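Local coordinates for protein delta toxin (Clostridium perfringens, PDB 2YGT) that probably lyses host cells as a secreted haemolysin, its monomers assembling into a beta-barrel pore in the target membrane, as in the related leukocidins, at residues A[106-111]-A[231-236]; A[61-66]-A[279-284]; A[87-92]-A[175-180]; A[157-162]-A[218-223]; A[112-117]-A[134-139]. All blocks are in the same frame, centred on the assembly; numbering follows the deposited sequence.

Interaction 1 (A[106-111]-A[231-236]); sequences VKIVDS and VVLTAP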
# COMPACT_ATOMS: atom_id res chain seq x y z
N VAL A 106 -8.72 -0.84 -21.81
CA VAL A 106 -7.56 -1.07 -20.97
C VAL A 106 -8.08 -1.65 -19.67
O VAL A 106 -9.04 -1.13 -19.10
CB VAL A 106 -6.80 0.24 -20.68
CG1 VAL A 106 -5.63 -0.00 -19.73
CG2 VAL A 106 -6.33 0.87 -21.98
N LYS A 107 -7.46 -2.73 -19.19
CA LYS A 107 -7.99 -3.44 -18.04
C LYS A 107 -6.95 -3.76 -16.97
O LYS A 107 -5.81 -4.10 -17.28
CB LYS A 107 -8.65 -4.75 -18.48
CG LYS A 107 -9.86 -4.60 -19.36
CD LYS A 107 -10.27 -5.93 -19.96
CE LYS A 107 -11.46 -5.79 -20.90
NZ LYS A 107 -11.82 -7.09 -21.53
N ILE A 108 -7.37 -3.66 -15.71
CA ILE A 108 -6.61 -4.25 -14.61
C ILE A 108 -7.01 -5.72 -14.55
O ILE A 108 -8.16 -6.04 -14.26
CB ILE A 108 -6.96 -3.59 -13.26
CG1 ILE A 108 -6.72 -2.08 -13.33
CG2 ILE A 108 -6.14 -4.22 -12.14
CD1 ILE A 108 -7.03 -1.36 -12.03
N VAL A 109 -6.08 -6.62 -14.85
CA VAL A 109 -6.42 -8.04 -14.93
C VAL A 109 -5.95 -8.85 -13.72
O VAL A 109 -6.31 -10.02 -13.57
CB VAL A 109 -5.92 -8.68 -16.24
CG1 VAL A 109 -6.55 -7.98 -17.44
CG2 VAL A 109 -4.40 -8.62 -16.31
N ASP A 110 -5.14 -8.23 -12.87
CA ASP A 110 -4.75 -8.85 -11.61
C ASP A 110 -4.03 -7.86 -10.71
O ASP A 110 -3.52 -6.84 -11.18
CB ASP A 110 -3.87 -10.09 -11.85
CG ASP A 110 -4.21 -11.23 -10.91
OD1 ASP A 110 -4.53 -10.97 -9.73
OD2 ASP A 110 -4.17 -12.40 -11.35
N SER A 111 -3.99 -8.15 -9.41
CA SER A 111 -3.34 -7.27 -8.45
C SER A 111 -2.98 -8.01 -7.16
O SER A 111 -3.51 -9.08 -6.87
CB SER A 111 -4.23 -6.07 -8.13
OG SER A 111 -5.49 -6.47 -7.62
N VAL A 231 -0.31 -3.94 -9.57
CA VAL A 231 -1.37 -4.24 -10.53
C VAL A 231 -0.80 -4.66 -11.88
O VAL A 231 0.36 -4.41 -12.19
CB VAL A 231 -2.30 -3.04 -10.77
CG1 VAL A 231 -2.89 -2.52 -9.45
CG2 VAL A 231 -1.56 -1.94 -11.52
N VAL A 232 -1.64 -5.32 -12.67
CA VAL A 232 -1.28 -5.66 -14.04
C VAL A 232 -2.34 -5.09 -14.97
O VAL A 232 -3.53 -5.35 -14.79
CB VAL A 232 -1.20 -7.19 -14.25
CG1 VAL A 232 -0.75 -7.50 -15.66
CG2 VAL A 232 -0.27 -7.83 -13.23
N LEU A 233 -1.91 -4.30 -15.94
CA LEU A 233 -2.82 -3.76 -16.94
C LEU A 233 -2.62 -4.40 -18.30
O LEU A 233 -1.49 -4.70 -18.70
CB LEU A 233 -2.66 -2.24 -17.06
CG LEU A 233 -3.30 -1.34 -16.00
CD1 LEU A 233 -2.56 -1.46 -14.68
CD2 LEU A 233 -3.29 0.10 -16.47
N THR A 234 -3.71 -4.61 -19.02
CA THR A 234 -3.64 -5.02 -20.41
C THR A 234 -4.25 -3.95 -21.30
O THR A 234 -5.04 -3.12 -20.84
CB THR A 234 -4.36 -6.36 -20.67
OG1 THR A 234 -5.74 -6.25 -20.31
CG2 THR A 234 -3.71 -7.49 -19.86
N ALA A 235 -3.89 -3.97 -22.58
CA ALA A 235 -4.42 -3.01 -23.53
C ALA A 235 -4.34 -3.58 -24.93
O ALA A 235 -3.38 -4.29 -25.26
CB ALA A 235 -3.64 -1.70 -23.44
N PRO A 236 -5.35 -3.30 -25.77
CA PRO A 236 -5.35 -3.74 -27.17
C PRO A 236 -4.05 -3.34 -27.85
O PRO A 236 -3.49 -2.29 -27.52
CB PRO A 236 -6.53 -2.97 -27.77
CG PRO A 236 -7.46 -2.77 -26.62
CD PRO A 236 -6.58 -2.56 -25.42
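Lys-107 and Thr-234 face each other across an antiparallel pairing at the edge of a seven-stranded sheet, where strand 107-112 is added outside strand 224-235. Their two backbone bonds, Lys-107 N to Thr-234 O at 3.0 Å and Thr-234 N to Lys-107 O at 2.8 Å, close the hydrogen-bonded pair. Further along, Val-232 O accepts from Val-109 N at 2.8 Å, while Val-232 N gives to Asp-110 O; the register slips here by one residue, as in a beta bulge.

Both methyls of Val-109 lie beside Thr-234, the two side chains crossing at about a right angle. Val-109 CG1 touches Thr-234 OG1 at 3.4 Å, and Val-109 CG2 also meets Val-232 CG1 at 3.9 Å. Val-106 has CG1 anti to its backbone N (chi1 177°), which leads that methyl to Leu-233 CD2, while CG2 rests on the methyl of Ala-235. On the side bearing Ile-108 and Leu-233, strand 84-99 supplies Leu-97 as cover.

At the far end of the ladder, Asp-110 and Asp-166 are zinc ligands in a structure of this protein. That zinc is not bound to the chain here, although a zinc ion lies about 4 Å from the side chain of Asp-110. Ser-111 OG bonds to Gln-163, and Ser-111 N meets the anti lone pair of Asp-110 OD1 at 2.9 Å.

Interaction 2 (A[61-66]-A[279-284]); sequences MTTIIS and FELDWE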
# COMPACT_ATOMS: atom_id res chain seq x y z
N MET A 61 -1.17 -6.26 -25.10
CA MET A 61 -0.06 -5.61 -24.40
C MET A 61 -0.24 -5.65 -22.89
O MET A 61 -1.34 -5.41 -22.38
CB MET A 61 0.10 -4.16 -24.88
CG MET A 61 0.45 -4.03 -26.35
SD MET A 61 0.85 -2.33 -26.81
CE MET A 61 -0.69 -1.50 -26.42
N THR A 62 0.84 -5.93 -22.17
CA THR A 62 0.79 -6.07 -20.72
C THR A 62 1.80 -5.15 -20.04
O THR A 62 2.98 -5.14 -20.38
CB THR A 62 1.08 -7.53 -20.29
OG1 THR A 62 0.04 -8.39 -20.76
CG2 THR A 62 1.16 -7.63 -18.77
N THR A 63 1.32 -4.38 -19.07
CA THR A 63 2.19 -3.54 -18.26
C THR A 63 2.00 -3.81 -16.77
O THR A 63 0.89 -3.73 -16.25
CB THR A 63 1.94 -2.04 -18.53
OG1 THR A 63 2.17 -1.76 -19.92
CG2 THR A 63 2.89 -1.20 -17.69
N ILE A 64 3.09 -4.15 -16.10
CA ILE A 64 3.06 -4.41 -14.67
C ILE A 64 3.43 -3.14 -13.91
O ILE A 64 4.44 -2.51 -14.21
CB ILE A 64 4.03 -5.54 -14.28
CG1 ILE A 64 3.72 -6.80 -15.09
CG2 ILE A 64 3.94 -5.83 -12.80
CD1 ILE A 64 4.76 -7.89 -14.94
N ILE A 65 2.61 -2.77 -12.94
CA ILE A 65 2.85 -1.55 -12.18
C ILE A 65 3.07 -1.81 -10.69
O ILE A 65 2.21 -2.36 -10.01
CB ILE A 65 1.72 -0.53 -12.36
CG1 ILE A 65 1.58 -0.15 -13.83
CG2 ILE A 65 1.97 0.71 -11.50
CD1 ILE A 65 0.38 0.70 -14.14
N SER A 66 4.24 -1.41 -10.20
CA SER A 66 4.55 -1.50 -8.78
C SER A 66 4.34 -0.14 -8.12
O SER A 66 4.92 0.86 -8.52
CB SER A 66 5.99 -1.98 -8.57
OG SER A 66 6.37 -1.88 -7.21
N PHE A 279 -1.61 9.73 -13.30
CA PHE A 279 -0.47 9.30 -14.12
C PHE A 279 -0.94 8.88 -15.51
O PHE A 279 -1.97 8.24 -15.65
CB PHE A 279 0.26 8.13 -13.46
CG PHE A 279 1.08 8.52 -12.27
CD1 PHE A 279 2.31 9.14 -12.43
CD2 PHE A 279 0.64 8.26 -10.98
CE1 PHE A 279 3.08 9.50 -11.34
CE2 PHE A 279 1.40 8.61 -9.89
CZ PHE A 279 2.62 9.23 -10.06
N GLU A 280 -0.17 9.26 -16.53
CA GLU A 280 -0.46 8.82 -17.88
C GLU A 280 0.54 7.75 -18.31
O GLU A 280 1.75 7.90 -18.08
CB GLU A 280 -0.43 9.97 -18.88
CG GLU A 280 -0.83 9.54 -20.29
CD GLU A 280 -0.88 10.69 -21.29
OE1 GLU A 280 0.19 11.11 -21.78
OE2 GLU A 280 -1.99 11.18 -21.58
N LEU A 281 0.03 6.69 -18.91
CA LEU A 281 0.87 5.65 -19.49
C LEU A 281 0.97 5.82 -21.00
O LEU A 281 -0.03 5.84 -21.71
CB LEU A 281 0.32 4.25 -19.17
CG LEU A 281 0.63 3.65 -17.80
CD1 LEU A 281 -0.13 4.37 -16.70
CD2 LEU A 281 0.30 2.17 -17.80
N ASP A 282 2.20 5.96 -21.48
CA ASP A 282 2.44 5.96 -22.91
C ASP A 282 2.96 4.57 -23.30
O ASP A 282 4.11 4.23 -23.03
CB ASP A 282 3.45 7.05 -23.29
CG ASP A 282 3.48 7.32 -24.79
OD1 ASP A 282 3.42 6.34 -25.57
OD2 ASP A 282 3.55 8.50 -25.18
N TRP A 283 2.09 3.77 -23.90
CA TRP A 283 2.42 2.39 -24.23
C TRP A 283 3.35 2.27 -25.43
O TRP A 283 3.92 1.21 -25.68
CB TRP A 283 1.14 1.58 -24.48
CG TRP A 283 0.23 1.49 -23.30
CD1 TRP A 283 -0.49 2.51 -22.74
CD2 TRP A 283 -0.08 0.32 -22.54
NE1 TRP A 283 -1.22 2.05 -21.67
CE2 TRP A 283 -0.99 0.70 -21.53
CE3 TRP A 283 0.33 -1.02 -22.61
CZ2 TRP A 283 -1.49 -0.20 -20.60
CZ3 TRP A 283 -0.18 -1.92 -21.69
CH2 TRP A 283 -1.08 -1.51 -20.70
N GLU A 284 3.51 3.36 -26.18
CA GLU A 284 4.43 3.36 -27.31
C GLU A 284 5.83 3.72 -26.86
O GLU A 284 6.80 3.04 -27.22
CB GLU A 284 3.97 4.34 -28.40
CG GLU A 284 2.94 3.78 -29.37
CD GLU A 284 2.60 4.76 -30.49
OE1 GLU A 284 3.00 5.94 -30.40
OE2 GLU A 284 1.93 4.34 -31.46
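Met-61 and Trp-283 make the nearest backbone approach between these segments, yet their CA atoms stay 8.4 Å apart, a separation that leaves the joining to side chains, as expected between the layers of a beta sandwich. The indole of Trp-283 spans the gap. Thr-63 OG1 stands over one face of the ring, close above its six-membered part, with Thr-63 OG1 to Trp-283 CZ3 at a tight 2.9 Å. Thr-63 CB follows behind, 3.8 Å from Trp-283 CH2.

Met-61 holds the same ring at another point. Met-61 CB packs 3.9 Å from Trp-283 CE3; farther out, the thioether bends at its last torsion (chi3 -61°), and that turn brings Met-61 CE to 4.1 Å from Trp-283 CB, at the root of the indole. The ring nitrogen, NE1, is engaged by Ser-242 OG, which should limit rotation of the indole. Further along strand 61-72, Ile-65 and Leu-281 reach toward each other tip to tip, Ile-65 CD1 to Leu-281 CD2 at 3.9 Å. Where strand 263-282 ends, Asp-282 OD1 accepts from Glu-284 N in an Asx turn, and its other oxygen forms a salt bridge with Lys-285.

Asp-54 and His-286 bind a zinc ion about 5 Å from the Met-61 side chain. Strand 61-72 runs between strands 45-54 and 224-235 in its sheet, whereas strand 263-282 is flanked by 241-259 and 287-291.

Interaction 3 (A[87-92]-A[175-180]); sequences MRWPIK and TEFAET
Phe-177 and Trp-89 carry this contact, and the phenylalanine can be traced outward from the point where its backbone is tied down: Phe-177 N gives a nearly straight bond to Ile-91 O, 2.9 Å with an angle of 169° at the hydrogen. Phe-177 CB comes next, at the edge of the Trp-89 indole and near its plane, 3.6 Å from Trp-89 CZ3. Phe-177 CG sits 3.7 Å from Trp-89 CZ3, and Phe-177 CD2 is 3.9 Å from Trp-89 CZ3. A chi1 of -173° sets the phenyl beside its own carbonyl carbon, from where the ring rises past the indole and turns its face to the tryptophan edge. The result is a T-shaped pair, centroids 5.3 Å apart and planes at 84°. The phenyl also makes edge-to-face pairs with Phe-198 and Tyr-159, while Thr-180 CG2 lies at its edge in plane.

Trp-89 is itself fixed by NE1 bonding to Asn-267, and Ile-91 N lies above one face of the indole. Past the corner at Ile-91, Lys-92 pairs with Glu-176 on the more open side. Lys-92 CE approaches Glu-176 OE1 at 3.6 Å, but the charges themselves remain beyond salt-bridge range.

Ile-91 and Lys-92 both face Glu-251 in a classic beta bulge at the corner where strand 84-99 turns, between strand 241-259 and strand 170-177, with Ile-221 of helix 219-222 packed against Trp-89.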
# COMPACT_ATOMS: atom_id res chain seq x y z
N MET A 87 -3.65 11.10 22.26
CA MET A 87 -2.72 10.62 21.25
C MET A 87 -3.45 10.42 19.93
O MET A 87 -4.24 9.49 19.79
CB MET A 87 -2.07 9.30 21.69
CG MET A 87 -1.25 8.64 20.60
SD MET A 87 -0.73 6.96 21.01
CE MET A 87 -0.20 6.37 19.41
N ARG A 88 -3.20 11.31 18.98
CA ARG A 88 -3.77 11.17 17.64
C ARG A 88 -2.95 10.17 16.84
O ARG A 88 -1.72 10.24 16.81
CB ARG A 88 -3.85 12.53 16.95
CG ARG A 88 -4.82 13.47 17.65
CD ARG A 88 -4.80 14.88 17.08
NE ARG A 88 -5.29 14.93 15.72
CZ ARG A 88 -5.84 16.01 15.17
NH1 ARG A 88 -5.98 17.12 15.88
NH2 ARG A 88 -6.26 15.98 13.91
N TRP A 89 -3.63 9.23 16.19
CA TRP A 89 -2.95 8.12 15.52
C TRP A 89 -3.71 7.66 14.27
O TRP A 89 -4.92 7.87 14.17
CB TRP A 89 -2.76 6.96 16.50
CG TRP A 89 -4.05 6.33 16.95
CD1 TRP A 89 -4.99 6.88 17.77
CD2 TRP A 89 -4.55 5.03 16.59
NE1 TRP A 89 -6.03 6.01 17.95
CE2 TRP A 89 -5.79 4.87 17.23
CE3 TRP A 89 -4.06 3.99 15.79
CZ2 TRP A 89 -6.56 3.71 17.10
CZ3 TRP A 89 -4.82 2.84 15.66
CH2 TRP A 89 -6.06 2.71 16.31
N PRO A 90 -3.01 7.02 13.33
CA PRO A 90 -3.63 6.56 12.08
C PRO A 90 -4.25 5.17 12.25
O PRO A 90 -3.54 4.17 12.14
CB PRO A 90 -2.44 6.45 11.11
CG PRO A 90 -1.19 6.71 11.94
CD PRO A 90 -1.59 6.63 13.38
N ILE A 91 -5.54 5.11 12.53
CA ILE A 91 -6.21 3.82 12.62
C ILE A 91 -6.23 3.12 11.25
O ILE A 91 -6.14 1.89 11.18
CB ILE A 91 -7.64 3.95 13.17
CG1 ILE A 91 -8.25 2.56 13.37
CG2 ILE A 91 -8.50 4.79 12.24
CD1 ILE A 91 -9.50 2.56 14.23
N LYS A 92 -6.33 3.90 10.17
CA LYS A 92 -6.47 3.31 8.84
C LYS A 92 -5.75 4.07 7.73
O LYS A 92 -5.79 5.30 7.65
CB LYS A 92 -7.95 3.16 8.48
CG LYS A 92 -8.20 2.18 7.34
CD LYS A 92 -9.50 2.46 6.62
CE LYS A 92 -10.70 2.26 7.52
NZ LYS A 92 -11.95 2.14 6.73
N THR A 175 -5.28 -0.81 4.88
CA THR A 175 -4.36 -1.25 5.92
C THR A 175 -4.78 -0.62 7.25
O THR A 175 -4.51 0.55 7.51
CB THR A 175 -2.91 -0.89 5.58
OG1 THR A 175 -2.57 -1.50 4.32
CG2 THR A 175 -1.97 -1.40 6.65
N GLU A 176 -5.45 -1.42 8.07
CA GLU A 176 -6.07 -0.94 9.30
C GLU A 176 -5.48 -1.61 10.53
O GLU A 176 -5.12 -2.79 10.50
CB GLU A 176 -7.58 -1.19 9.23
CG GLU A 176 -8.36 -0.58 10.38
CD GLU A 176 -9.86 -0.78 10.22
OE1 GLU A 176 -10.31 -1.01 9.08
OE2 GLU A 176 -10.58 -0.70 11.24
N PHE A 177 -5.40 -0.85 11.62
CA PHE A 177 -4.87 -1.38 12.87
C PHE A 177 -5.66 -2.61 13.31
O PHE A 177 -6.89 -2.64 13.21
CB PHE A 177 -4.88 -0.31 13.98
CG PHE A 177 -4.19 -0.75 15.24
CD1 PHE A 177 -4.89 -1.42 16.24
CD2 PHE A 177 -2.84 -0.52 15.43
CE1 PHE A 177 -4.26 -1.84 17.39
CE2 PHE A 177 -2.20 -0.94 16.59
CZ PHE A 177 -2.92 -1.60 17.57
N ALA A 178 -4.95 -3.62 13.80
CA ALA A 178 -5.59 -4.87 14.19
C ALA A 178 -5.66 -5.01 15.70
O ALA A 178 -6.74 -4.92 16.29
CB ALA A 178 -4.86 -6.06 13.57
N GLU A 179 -4.51 -5.21 16.33
CA GLU A 179 -4.46 -5.49 17.77
C GLU A 179 -3.04 -5.39 18.30
O GLU A 179 -2.09 -5.85 17.66
CB GLU A 179 -5.04 -6.88 18.04
CG GLU A 179 -5.05 -7.27 19.51
CD GLU A 179 -5.75 -8.59 19.75
OE1 GLU A 179 -6.93 -8.73 19.35
OE2 GLU A 179 -5.13 -9.49 20.35
N THR A 180 -2.89 -4.81 19.49
CA THR A 180 -1.58 -4.64 20.11
C THR A 180 -1.02 -5.99 20.56
O THR A 180 -1.76 -6.96 20.64
CB THR A 180 -1.64 -3.68 21.32
OG1 THR A 180 -2.28 -4.33 22.42
CG2 THR A 180 -2.39 -2.41 20.97

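Interaction 4 (A[157-162]-A[218-223]); sequences PDYNTI and SSLITG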
# COMPACT_ATOMS: atom_id res chain seq x y z
N PRO A 157 3.46 -4.06 10.94
CA PRO A 157 3.33 -4.52 12.32
C PRO A 157 2.04 -4.02 12.97
O PRO A 157 1.77 -2.82 12.97
CB PRO A 157 4.56 -3.91 13.02
CG PRO A 157 5.06 -2.85 12.06
CD PRO A 157 4.77 -3.43 10.72
N ASP A 158 1.26 -4.95 13.51
CA ASP A 158 0.03 -4.63 14.24
C ASP A 158 -1.13 -4.21 13.33
O ASP A 158 -2.21 -3.89 13.82
CB ASP A 158 0.28 -3.56 15.30
CG ASP A 158 1.27 -4.02 16.35
OD1 ASP A 158 1.57 -5.23 16.40
OD2 ASP A 158 1.75 -3.16 17.13
N TYR A 159 -0.90 -4.21 12.03
CA TYR A 159 -1.93 -3.86 11.05
C TYR A 159 -2.25 -5.04 10.15
O TYR A 159 -1.44 -5.96 10.00
CB TYR A 159 -1.48 -2.68 10.19
CG TYR A 159 -1.51 -1.34 10.89
CD1 TYR A 159 -0.62 -1.05 11.92
CD2 TYR A 159 -2.41 -0.35 10.50
CE1 TYR A 159 -0.64 0.18 12.55
CE2 TYR A 159 -2.43 0.89 11.13
CZ TYR A 159 -1.54 1.14 12.15
OH TYR A 159 -1.56 2.37 12.77
N ASN A 160 -3.42 -5.01 9.53
CA ASN A 160 -3.79 -5.96 8.50
C ASN A 160 -4.12 -5.25 7.19
O ASN A 160 -4.55 -4.09 7.20
CB ASN A 160 -4.98 -6.81 8.93
CG ASN A 160 -4.63 -7.81 10.02
OD1 ASN A 160 -5.45 -8.66 10.39
ND2 ASN A 160 -3.41 -7.73 10.53
N THR A 161 -3.92 -5.94 6.08
CA THR A 161 -4.26 -5.38 4.77
C THR A 161 -5.36 -6.20 4.12
O THR A 161 -5.29 -7.42 4.03
CB THR A 161 -3.03 -5.33 3.83
OG1 THR A 161 -2.03 -4.46 4.38
CG2 THR A 161 -3.44 -4.81 2.46
N ILE A 162 -6.40 -5.51 3.67
CA ILE A 162 -7.48 -6.16 2.94
C ILE A 162 -7.71 -5.46 1.60
O ILE A 162 -7.74 -4.23 1.54
CB ILE A 162 -8.79 -6.16 3.74
CG1 ILE A 162 -9.94 -6.68 2.88
CG2 ILE A 162 -9.10 -4.77 4.24
CD1 ILE A 162 -11.19 -6.98 3.66
N SER A 218 3.85 0.11 16.63
CA SER A 218 4.11 -0.14 15.22
C SER A 218 4.79 1.07 14.59
O SER A 218 4.53 2.21 14.99
CB SER A 218 2.80 -0.43 14.49
OG SER A 218 3.00 -0.42 13.08
N SER A 219 5.65 0.83 13.62
CA SER A 219 6.29 1.93 12.89
C SER A 219 5.26 2.69 12.05
O SER A 219 5.49 3.82 11.63
CB SER A 219 7.42 1.41 12.01
OG SER A 219 6.99 0.34 11.20
N LEU A 220 4.11 2.06 11.81
CA LEU A 220 3.02 2.71 11.11
C LEU A 220 2.42 3.84 11.95
O LEU A 220 1.77 4.74 11.41
CB LEU A 220 1.93 1.69 10.73
CG LEU A 220 2.12 1.00 9.38
CD1 LEU A 220 3.46 0.28 9.30
CD2 LEU A 220 0.97 0.04 9.10
N ILE A 221 2.64 3.79 13.26
CA ILE A 221 2.13 4.81 14.15
C ILE A 221 3.18 5.88 14.47
O ILE A 221 2.86 7.07 14.54
CB ILE A 221 1.59 4.20 15.47
CG1 ILE A 221 0.29 3.44 15.21
CG2 ILE A 221 1.37 5.29 16.51
CD1 ILE A 221 -0.25 2.72 16.43
N THR A 222 4.42 5.46 14.66
CA THR A 222 5.49 6.39 15.00
C THR A 222 6.03 7.14 13.79
O THR A 222 6.42 8.31 13.89
CB THR A 222 6.66 5.69 15.73
OG1 THR A 222 7.15 4.61 14.92
CG2 THR A 222 6.21 5.14 17.09
N GLY A 223 6.07 6.47 12.64
CA GLY A 223 6.61 7.06 11.43
C GLY A 223 5.58 7.24 10.33
O GLY A 223 5.28 8.36 9.92
O HOH W 1 1.46 -0.50 17.78
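Leu-220 packs over one face of the Tyr-159 ring, the two side chains sliding past each other in opposite directions. Leu-220 CD2 sits over the face, displaced toward the rim, in a CH-pi contact, 3.5 Å from the Tyr-159 centroid and 18° off the normal, while Leu-220 CB reaches the far rim at Tyr-159 CE1. Ile-221 comes in at a right angle instead and meets the ring's edge, Ile-221 CG1 lying 3.2 Å from Tyr-159 OH; that hydroxyl is hydrogen-bonded to Pro-90 O.

Ser-218 is the polar counterpart. Its chi1 of 169° swings the hydroxyl beside the carbonyl carbon, where Ser-218 OG donates to Pro-157 O at 2.7 Å and accepts from Leu-220 N at 3.0 Å, so the N-cap of the helix is tied to the chain leading into strand 159-166. A water beside it accepts from Ser-218 N and donates to Asp-158 OD2 at 2.8 Å.

The short helix 219-222 thus sits on the start of strand 159-166, which pairs with strand 170-177, while Ile-221 also packs on Trp-89 of strand 84-99.

Interaction 5 (A[112-117]-A[134-139]); sequences VPKNTI and IDTSNK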
# COMPACT_ATOMS: atom_id res chain seq x y z
N VAL A 112 -2.07 -7.42 -6.39
CA VAL A 112 -1.67 -7.98 -5.11
C VAL A 112 -1.40 -6.83 -4.15
O VAL A 112 -1.00 -5.74 -4.59
CB VAL A 112 -0.40 -8.84 -5.25
CG1 VAL A 112 -0.74 -10.20 -5.86
CG2 VAL A 112 0.65 -8.11 -6.07
N PRO A 113 -1.60 -7.05 -2.84
CA PRO A 113 -2.03 -8.29 -2.19
C PRO A 113 -3.48 -8.67 -2.50
O PRO A 113 -4.28 -7.81 -2.85
CB PRO A 113 -1.89 -7.98 -0.69
CG PRO A 113 -1.07 -6.73 -0.61
CD PRO A 113 -1.34 -5.98 -1.86
N LYS A 114 -3.79 -9.96 -2.38
CA LYS A 114 -5.15 -10.45 -2.59
C LYS A 114 -5.84 -10.64 -1.25
O LYS A 114 -5.18 -10.85 -0.23
CB LYS A 114 -5.15 -11.79 -3.31
CG LYS A 114 -4.47 -11.78 -4.66
CD LYS A 114 -4.45 -13.18 -5.24
CE LYS A 114 -3.70 -13.24 -6.55
NZ LYS A 114 -3.60 -14.63 -7.05
N ASN A 115 -7.17 -10.58 -1.27
CA ASN A 115 -7.97 -10.84 -0.08
C ASN A 115 -7.43 -10.15 1.16
O ASN A 115 -7.35 -8.92 1.21
CB ASN A 115 -8.10 -12.35 0.15
CG ASN A 115 -8.75 -13.07 -1.02
OD1 ASN A 115 -8.29 -14.12 -1.46
ND2 ASN A 115 -9.84 -12.49 -1.54
N THR A 116 -7.05 -10.93 2.16
CA THR A 116 -6.56 -10.38 3.42
C THR A 116 -5.20 -10.94 3.81
O THR A 116 -4.95 -12.14 3.68
CB THR A 116 -7.56 -10.63 4.57
OG1 THR A 116 -8.84 -10.10 4.22
CG2 THR A 116 -7.08 -9.96 5.85
N ILE A 117 -4.32 -10.06 4.27
CA ILE A 117 -2.99 -10.45 4.73
C ILE A 117 -2.75 -9.91 6.14
O ILE A 117 -2.91 -8.72 6.39
CB ILE A 117 -1.89 -9.92 3.79
CG1 ILE A 117 -2.16 -10.36 2.35
CG2 ILE A 117 -0.52 -10.42 4.24
CD1 ILE A 117 -2.06 -11.86 2.16
N ILE A 134 -0.56 -14.69 -16.62
CA ILE A 134 -0.22 -13.98 -15.39
C ILE A 134 -0.41 -14.87 -14.16
O ILE A 134 -1.45 -15.51 -14.00
CB ILE A 134 -1.08 -12.72 -15.20
CG1 ILE A 134 -0.83 -11.72 -16.34
CG2 ILE A 134 -0.81 -12.08 -13.84
CD1 ILE A 134 0.50 -11.01 -16.25
N ASP A 135 0.59 -14.90 -13.28
CA ASP A 135 0.47 -15.59 -12.01
C ASP A 135 0.79 -14.66 -10.86
O ASP A 135 1.86 -14.05 -10.81
CB ASP A 135 1.38 -16.82 -11.96
CG ASP A 135 1.21 -17.61 -10.67
OD1 ASP A 135 1.85 -17.25 -9.66
OD2 ASP A 135 0.43 -18.58 -10.67
N THR A 136 -0.14 -14.54 -9.92
CA THR A 136 0.06 -13.68 -8.76
C THR A 136 0.06 -14.50 -7.47
O THR A 136 -0.83 -15.32 -7.24
CB THR A 136 -1.01 -12.58 -8.66
OG1 THR A 136 -2.30 -13.12 -8.97
CG2 THR A 136 -0.70 -11.46 -9.64
N SER A 137 1.07 -14.27 -6.64
CA SER A 137 1.22 -15.01 -5.40
C SER A 137 1.30 -14.06 -4.21
O SER A 137 1.93 -13.01 -4.29
CB SER A 137 2.47 -15.88 -5.46
OG SER A 137 2.75 -16.45 -4.20
N ASN A 138 0.66 -14.44 -3.11
CA ASN A 138 0.86 -13.74 -1.85
C ASN A 138 2.07 -14.32 -1.13
O ASN A 138 2.29 -14.07 0.05
CB ASN A 138 -0.39 -13.80 -0.98
CG ASN A 138 -1.43 -12.74 -1.35
OD1 ASN A 138 -1.20 -11.91 -2.24
ND2 ASN A 138 -2.57 -12.77 -0.68
N LYS A 139 2.85 -15.10 -1.88
CA LYS A 139 4.12 -15.63 -1.40
C LYS A 139 5.27 -14.97 -2.16
O LYS A 139 5.04 -14.16 -3.06
CB LYS A 139 4.17 -17.15 -1.54
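The flat amide of Asn-138 works at its edge like a piece of strand backbone, gripping both backbone polar atoms, N and O, of Lys-114. Asn-138 OD1 accepts from Lys-114 N at 3.2 Å, in the carbonyl plane and on a lone pair; Asn-138 ND2 donates to Lys-114 O at 3.3 Å, the acceptor only 9° out of the amide plane. Over one face, Ile-117 CD1 presses on the nitrogen end, 3.0 Å from Asn-138 ND2. On the other side Lys-114 CB stands offset, 3.8 Å from Asn-138 ND2. The two bonds should set which end is oxygen and which nitrogen, and the packing on both faces limits rotation.

From there the lysine runs out fully extended (chi2 176°) to Thr-136, two residues before Asn-138. Lys-114 NZ bonds to Thr-136 O at 2.9 Å, approaching from above the carbonyl plane. Val-112 CG1 packs against Thr-136 CB at 3.7 Å, and a cis peptide precedes Pro-113. A zinc ion lies about 4 Å from the Lys-114 side chain.

Ser-137 OG takes Lys-139 N in an ST turn as strand 134-137 ends. That strand edges a three-stranded antiparallel sheet with 121-128 and 148-155, an arrangement consistent with the folded prestem of soluble leukocidin-type toxins, here latched to the loop after strand 107-112.

Overall arrangement
Interactions 1 and 2 touch through strands 224-235 and 61-72, yet one is a backbone ladder within a sheet and the other a buried meeting of side chains between sheets. On the opposite side of the chain's centre, interactions 3 and 4 lie only about 7 Å apart, centre to centre, and share an aromatic cluster, the former buried, the latter partly buried and bridged in part by a water. Interaction 5, also partly buried, relies on amide and lysine bonds; it joins interaction 1 near a zinc ion, where Val-232 packs on Ile-134 and a weak, less certain bond may link Asp-110 and Thr-136, and interaction 4 through strands 116-117 and 159-166.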